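Local coordinates for histidinol-phosphate aminotransferase (PDB 3FTB), which probably transfers amino groups in histidine biosynthesis with pyridoxal 5'-phosphate as cofactor, at residues 45-48 with 49-52; 274-277 with 278-282; 349-352 with 353-357. All coordinates share one frame; numbering follows the deposited sequence.

Interaction 1. Residues 45-48 with 49-52; sequences LNNI and DEGI
Ile48 and Ile52 meet one turn apart in a local contact at the start of helix 48-53, a short helix at the surface of the fold, just after helix 42-45. A type I beta turn from Leu45 to Ile48 leads into it, closed by Ile48 N on Leu45 O at 3.1 Å. The first firm helical bond is Ile52 N to Ile48 O, 2.9 Å long and nearly straight at 172°. The preceding one, Gly51 N to Asn47 O, is weak at 3.4 Å. Ile48 holds CG1 anti to its backbone N (chi1 -172°), and this branch lies 4.1 Å from Ile52 CG1, the two side chains slanting across each other. Ile52 CG1 also rests 3.1 Å from Ile48 O, beside the carbonyl that its own N-H binds. Asn47 occupies the N-cap position without a side-chain capping bond; its amide runs alongside Glu50, ND2 3.6 Å from OE2, with amide and carboxylate turned 74° apart. Glu50 OE1 forms a salt bridge to Arg65. Asn47, Ile48 and Glu50 all pack on helix 249-257, through Met253, Phe250 and Asn257, while Ile52 reaches Leu45 of the second subunit.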
# COMPACT_ATOMS: atom_id res chain seq x y z
N LEU A 45 -6.07 0.93 20.51
CA LEU A 45 -6.80 2.08 21.02
C LEU A 45 -5.84 2.92 21.87
O LEU A 45 -5.72 4.13 21.69
CB LEU A 45 -7.98 1.62 21.88
CG LEU A 45 -9.10 0.76 21.28
CD1 LEU A 45 -8.56 -0.48 20.58
CD2 LEU A 45 -10.11 0.37 22.36
N ASN A 46 -5.15 2.26 22.80
CA ASN A 46 -4.30 2.94 23.77
C ASN A 46 -3.19 3.79 23.15
O ASN A 46 -2.70 4.73 23.78
CB ASN A 46 -3.70 1.93 24.77
CG ASN A 46 -4.76 1.21 25.59
OD1 ASN A 46 -5.89 1.68 25.73
ND2 ASN A 46 -4.39 0.05 26.13
N ASN A 47 -2.78 3.45 21.93
CA ASN A 47 -1.73 4.21 21.25
C ASN A 47 -2.19 4.91 19.99
O ASN A 47 -1.38 5.19 19.10
CB ASN A 47 -0.52 3.32 20.94
CG ASN A 47 0.14 2.79 22.20
OD1 ASN A 47 -0.48 2.04 22.96
ND2 ASN A 47 1.39 3.16 22.42
N ILE A 48 -3.49 5.21 19.91
CA ILE A 48 -4.03 5.89 18.74
C ILE A 48 -3.46 7.31 18.62
O ILE A 48 -3.39 7.86 17.52
CB ILE A 48 -5.56 5.96 18.79
CG1 ILE A 48 -6.11 6.51 17.48
CG2 ILE A 48 -6.01 6.82 19.97
CD1 ILE A 48 -5.84 5.63 16.29
N ASP A 49 -3.04 7.88 19.74
CA ASP A 49 -2.42 9.20 19.74
C ASP A 49 -1.14 9.15 18.92
O ASP A 49 -0.91 9.99 18.06
CB ASP A 49 -2.09 9.64 21.17
CG ASP A 49 -3.32 9.83 22.03
OD1 ASP A 49 -4.44 9.62 21.51
OD2 ASP A 49 -3.17 10.18 23.22
N GLU A 50 -0.31 8.16 19.21
CA GLU A 50 0.92 7.94 18.46
C GLU A 50 0.63 7.95 16.97
O GLU A 50 1.25 8.70 16.21
CB GLU A 50 1.56 6.61 18.89
CG GLU A 50 2.71 6.14 18.03
CD GLU A 50 3.43 4.93 18.62
OE1 GLU A 50 4.11 4.20 17.86
OE2 GLU A 50 3.31 4.71 19.85
N GLY A 51 -0.33 7.12 16.55
CA GLY A 51 -0.73 7.04 15.16
C GLY A 51 -1.13 8.38 14.55
O GLY A 51 -0.63 8.75 13.50
N ILE A 52 -2.05 9.09 15.20
CA ILE A 52 -2.49 10.40 14.72
C ILE A 52 -1.36 11.42 14.59
O ILE A 52 -1.31 12.18 13.62
CB ILE A 52 -3.59 11.00 15.62
CG1 ILE A 52 -4.74 10.01 15.77
CG2 ILE A 52 -4.10 12.30 15.02
CD1 ILE A 52 -5.88 10.55 16.59

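Interaction 2. Residues 274-277 with 278-282; sequences KERK and RFIEE
Glu275 and Arg278 both swing their CG atoms anti to the backbone N, chi1 -166° and -169°, and then bend, Glu275 at chi2 and Arg278 at chi3, which lays carboxylate and guanidinium side by side on one flank of helix 262-285. The resulting i to i+3 salt bridge is led by Arg278 NH2, 3.0 Å from Glu275 OE2. That bond uses the syn lone pair of the oxygen and lies in the guanidinium plane. The two planes are 42° apart, so the pairing is not a coplanar two-pronged one, and Arg278 NE adds only weak bonds, 3.4 Å to Glu275 OE1 and equally far to OE2. A second, weak salt bridge spans i to i+4 on the exposed side: Lys277 NZ stands 3.3 Å from Glu281 OE2. The backbone bonds of this turn include Phe279 N to Glu275 O at 2.8 Å and Arg278 N to Lys274 O at 3.0 Å. Ile280 CD1 curls back to 3.2 Å from Arg276 O. Phe279 and Ile280 face Val300 of strand 299-304, and Arg276 NH1 is bonded to Ala297 O. Glu275 OE2 also accepts from Asn347 ND2, and Arg278 NH2 also donates to Thr348 OG1, so the buried carboxylate and its arginine link this helix to helix 344-359. Glu344 OE2 is a long, weak partner of Arg278 NE; the arginine probably helps to keep Glu275 ionised and partly offsets the crowding of like charge between Glu275 OE1 and Glu344 OE1.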
# COMPACT_ATOMS: atom_id res chain seq x y z
N LYS A 274 -10.41 -24.07 23.29
CA LYS A 274 -11.71 -24.58 23.69
C LYS A 274 -12.72 -24.61 22.55
O LYS A 274 -13.17 -25.68 22.13
CB LYS A 274 -12.30 -23.72 24.81
CG LYS A 274 -11.60 -23.83 26.14
CD LYS A 274 -12.53 -23.37 27.26
CE LYS A 274 -11.75 -23.02 28.52
NZ LYS A 274 -11.02 -21.72 28.40
N GLU A 275 -13.08 -23.43 22.07
CA GLU A 275 -14.13 -23.30 21.07
C GLU A 275 -13.91 -24.20 19.85
O GLU A 275 -14.83 -24.88 19.39
CB GLU A 275 -14.33 -21.83 20.67
CG GLU A 275 -15.61 -21.57 19.90
CD GLU A 275 -16.85 -22.20 20.55
OE1 GLU A 275 -16.83 -22.39 21.79
OE2 GLU A 275 -17.84 -22.49 19.84
N ARG A 276 -12.68 -24.22 19.33
CA ARG A 276 -12.42 -25.06 18.16
C ARG A 276 -12.77 -26.50 18.47
O ARG A 276 -13.36 -27.19 17.65
CB ARG A 276 -10.96 -24.96 17.69
CG ARG A 276 -10.66 -25.81 16.45
CD ARG A 276 -9.22 -25.66 15.96
NE ARG A 276 -8.26 -25.71 17.06
CZ ARG A 276 -7.31 -24.80 17.28
NH1 ARG A 276 -7.17 -23.78 16.44
NH2 ARG A 276 -6.50 -24.92 18.32
N LYS A 277 -12.40 -26.95 19.67
CA LYS A 277 -12.63 -28.33 20.08
C LYS A 277 -14.12 -28.66 20.18
O LYS A 277 -14.55 -29.73 19.76
CB LYS A 277 -11.93 -28.62 21.42
CG LYS A 277 -11.87 -30.09 21.79
CD LYS A 277 -11.12 -30.30 23.09
CE LYS A 277 -11.25 -31.74 23.58
NZ LYS A 277 -12.67 -32.09 23.90
N ARG A 278 -14.89 -27.72 20.72
CA ARG A 278 -16.33 -27.91 20.86
C ARG A 278 -17.03 -27.84 19.51
O ARG A 278 -17.79 -28.72 19.14
CB ARG A 278 -16.92 -26.85 21.80
CG ARG A 278 -18.37 -27.12 22.21
CD ARG A 278 -19.00 -25.89 22.85
NE ARG A 278 -19.25 -24.83 21.87
CZ ARG A 278 -20.45 -24.47 21.44
NH1 ARG A 278 -21.53 -25.09 21.90
NH2 ARG A 278 -20.58 -23.50 20.55
N PHE A 279 -16.75 -26.76 18.79
CA PHE A 279 -17.34 -26.54 17.47
C PHE A 279 -17.30 -27.83 16.63
O PHE A 279 -18.30 -28.23 16.02
CB PHE A 279 -16.60 -25.39 16.76
CG PHE A 279 -17.33 -24.86 15.55
CD1 PHE A 279 -18.59 -24.29 15.67
CD2 PHE A 279 -16.76 -24.95 14.29
CE1 PHE A 279 -19.25 -23.81 14.57
CE2 PHE A 279 -17.43 -24.47 13.19
CZ PHE A 279 -18.68 -23.90 13.33
N ILE A 280 -16.15 -28.48 16.62
CA ILE A 280 -15.95 -29.68 15.81
C ILE A 280 -16.77 -30.88 16.33
O ILE A 280 -17.13 -31.76 15.55
CB ILE A 280 -14.46 -30.06 15.72
CG1 ILE A 280 -13.76 -29.31 14.58
CG2 ILE A 280 -14.31 -31.56 15.51
CD1 ILE A 280 -13.98 -27.80 14.57
N GLU A 281 -17.04 -30.91 17.63
CA GLU A 281 -17.84 -32.01 18.18
C GLU A 281 -19.30 -31.79 17.83
O GLU A 281 -20.01 -32.73 17.47
CB GLU A 281 -17.65 -32.14 19.70
CG GLU A 281 -16.34 -32.82 20.08
CD GLU A 281 -15.92 -32.55 21.52
OE1 GLU A 281 -16.37 -31.53 22.08
OE2 GLU A 281 -15.13 -33.35 22.08
N GLU A 282 -19.74 -30.54 17.93
CA GLU A 282 -21.08 -30.18 17.49
C GLU A 282 -21.30 -30.43 15.99
O GLU A 282 -22.36 -30.92 15.59
CB GLU A 282 -21.37 -28.73 17.85
CG GLU A 282 -21.23 -28.46 19.33
CD GLU A 282 -22.03 -29.43 20.15
OE1 GLU A 282 -21.42 -30.19 20.94
OE2 GLU A 282 -23.27 -29.46 19.99

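Interaction 3. Residues 349-352 with 353-357; sequences KFLR and ALKGV
Phe350 and Leu354, one turn apart on helix 344-359, make a CH-pi contact in which Leu354 CD1 sits over one face of the ring, 4.1 Å from its centroid and displaced toward the rim. The other methyl, Leu354 CD2, approaches Phe350 CE2 to 3.5 Å, so both branches of the leucine engage the ring. Phe350 sends CG anti to its backbone N (chi1 176°), carrying the ring forward along the helix to Leu354, whose own chi1 of -105° departs from the usual staggered values. Leu351 also meets this leucine, more loosely, CD2 to CD2 at 4.4 Å. Lys355 folds back over the preceding turn: its CG and CD pass over Leu351 O, and a bend at chi4 leaves NZ 3.6 Å from Leu351 CB, a van der Waals contact only. In the backbone Phe350 O receives two N-H groups. Leu354 N, at 3.2 Å, lies in the carbonyl plane, whereas Ala353 N, at 3.1 Å, stands well above it; Lys355 N makes a shorter bond to Leu351 O, 2.8 Å. Beyond the segments, Phe350 stacks on Tyr31 and meets Phe339 edge-to-face. The pattern is that of an amphipathic C-terminal helix, its apolar side wedged between the five-stranded mixed sheet of the smaller domain in this aminotransferase fold, met by Phe350 and Ala353, and helix 262-285, where Leu351 and Leu354 pack on Leu283.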
# COMPACT_ATOMS: atom_id res chain seq x y z
N LYS A 349 -25.38 -20.23 17.51
CA LYS A 349 -26.41 -19.71 16.61
C LYS A 349 -26.25 -20.36 15.24
O LYS A 349 -27.20 -20.90 14.67
CB LYS A 349 -26.28 -18.19 16.49
CG LYS A 349 -27.56 -17.51 16.03
CD LYS A 349 -27.29 -16.12 15.51
CE LYS A 349 -28.60 -15.35 15.30
NZ LYS A 349 -29.43 -15.29 16.54
N PHE A 350 -25.03 -20.30 14.71
CA PHE A 350 -24.67 -20.96 13.46
C PHE A 350 -25.16 -22.42 13.36
O PHE A 350 -25.82 -22.81 12.39
CB PHE A 350 -23.15 -20.90 13.27
CG PHE A 350 -22.67 -21.63 12.05
CD1 PHE A 350 -22.87 -21.09 10.78
CD2 PHE A 350 -22.03 -22.85 12.18
CE1 PHE A 350 -22.43 -21.76 9.65
CE2 PHE A 350 -21.58 -23.54 11.05
CZ PHE A 350 -21.79 -22.99 9.78
N LEU A 351 -24.80 -23.21 14.37
CA LEU A 351 -25.11 -24.64 14.42
C LEU A 351 -26.61 -24.87 14.50
O LEU A 351 -27.14 -25.81 13.89
CB LEU A 351 -24.44 -25.29 15.64
CG LEU A 351 -22.93 -25.55 15.63
CD1 LEU A 351 -22.37 -25.54 17.05
CD2 LEU A 351 -22.60 -26.87 14.93
N ARG A 352 -27.31 -24.02 15.24
CA ARG A 352 -28.75 -24.15 15.38
C ARG A 352 -29.48 -23.86 14.08
O ARG A 352 -30.66 -24.15 13.96
CB ARG A 352 -29.27 -23.29 16.52
CG ARG A 352 -28.69 -23.71 17.87
CD ARG A 352 -29.22 -22.87 19.01
NE ARG A 352 -29.12 -21.44 18.72
CZ ARG A 352 -29.35 -20.47 19.60
NH1 ARG A 352 -29.69 -20.78 20.85
NH2 ARG A 352 -29.24 -19.20 19.24
N ALA A 353 -28.78 -23.29 13.11
CA ALA A 353 -29.33 -23.13 11.77
C ALA A 353 -29.03 -24.38 10.94
O ALA A 353 -29.87 -24.83 10.15
CB ALA A 353 -28.75 -21.90 11.10
N LEU A 354 -27.82 -24.92 11.12
CA LEU A 354 -27.40 -26.15 10.46
C LEU A 354 -28.35 -27.27 10.83
O LEU A 354 -28.67 -28.13 10.02
CB LEU A 354 -25.99 -26.53 10.90
CG LEU A 354 -24.84 -26.30 9.92
CD1 LEU A 354 -24.94 -24.93 9.26
CD2 LEU A 354 -23.52 -26.44 10.64
N LYS A 355 -28.77 -27.25 12.09
CA LYS A 355 -29.73 -28.21 12.60
C LYS A 355 -31.11 -28.04 11.96
O LYS A 355 -31.78 -29.03 11.61
CB LYS A 355 -29.80 -28.08 14.14
CG LYS A 355 -28.57 -28.61 14.85
CD LYS A 355 -28.35 -27.93 16.20
CE LYS A 355 -27.15 -28.52 16.94
NZ LYS A 355 -25.89 -28.53 16.13
N GLY A 356 -31.54 -26.79 11.80
CA GLY A 356 -32.82 -26.53 11.17
C GLY A 356 -32.81 -27.00 9.72
O GLY A 356 -33.82 -27.43 9.20
N VAL A 357 -31.66 -26.90 9.07
CA VAL A 357 -31.52 -27.41 7.72
C VAL A 357 -31.65 -28.93 7.74
O VAL A 357 -32.44 -29.50 6.98
CB VAL A 357 -30.18 -27.01 7.07
CG1 VAL A 357 -30.06 -27.62 5.67
CG2 VAL A 357 -30.04 -25.50 7.02

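How the interactions relate
From the N terminus, interaction 1 comes first, at the turn between helices 42-45 and 48-53; interaction 2 follows within helix 262-285 and interaction 3 within helix 344-359. Each closes before the next opens, so none nest or cross, and each joins adjoining residues without enclosing a long loop. Interaction 1 stands apart beside the second subunit, its nearest atoms about 22 Å from interaction 2 and about 25 Å from interaction 3. Interactions 2 and 3, with centres 15 Å apart, touch directly: Phe279 CZ reaches Phe350 CD2 at 3.7 Å, and Glu282 packs on Leu351. Together they join two helices that pack against the same five-stranded sheet.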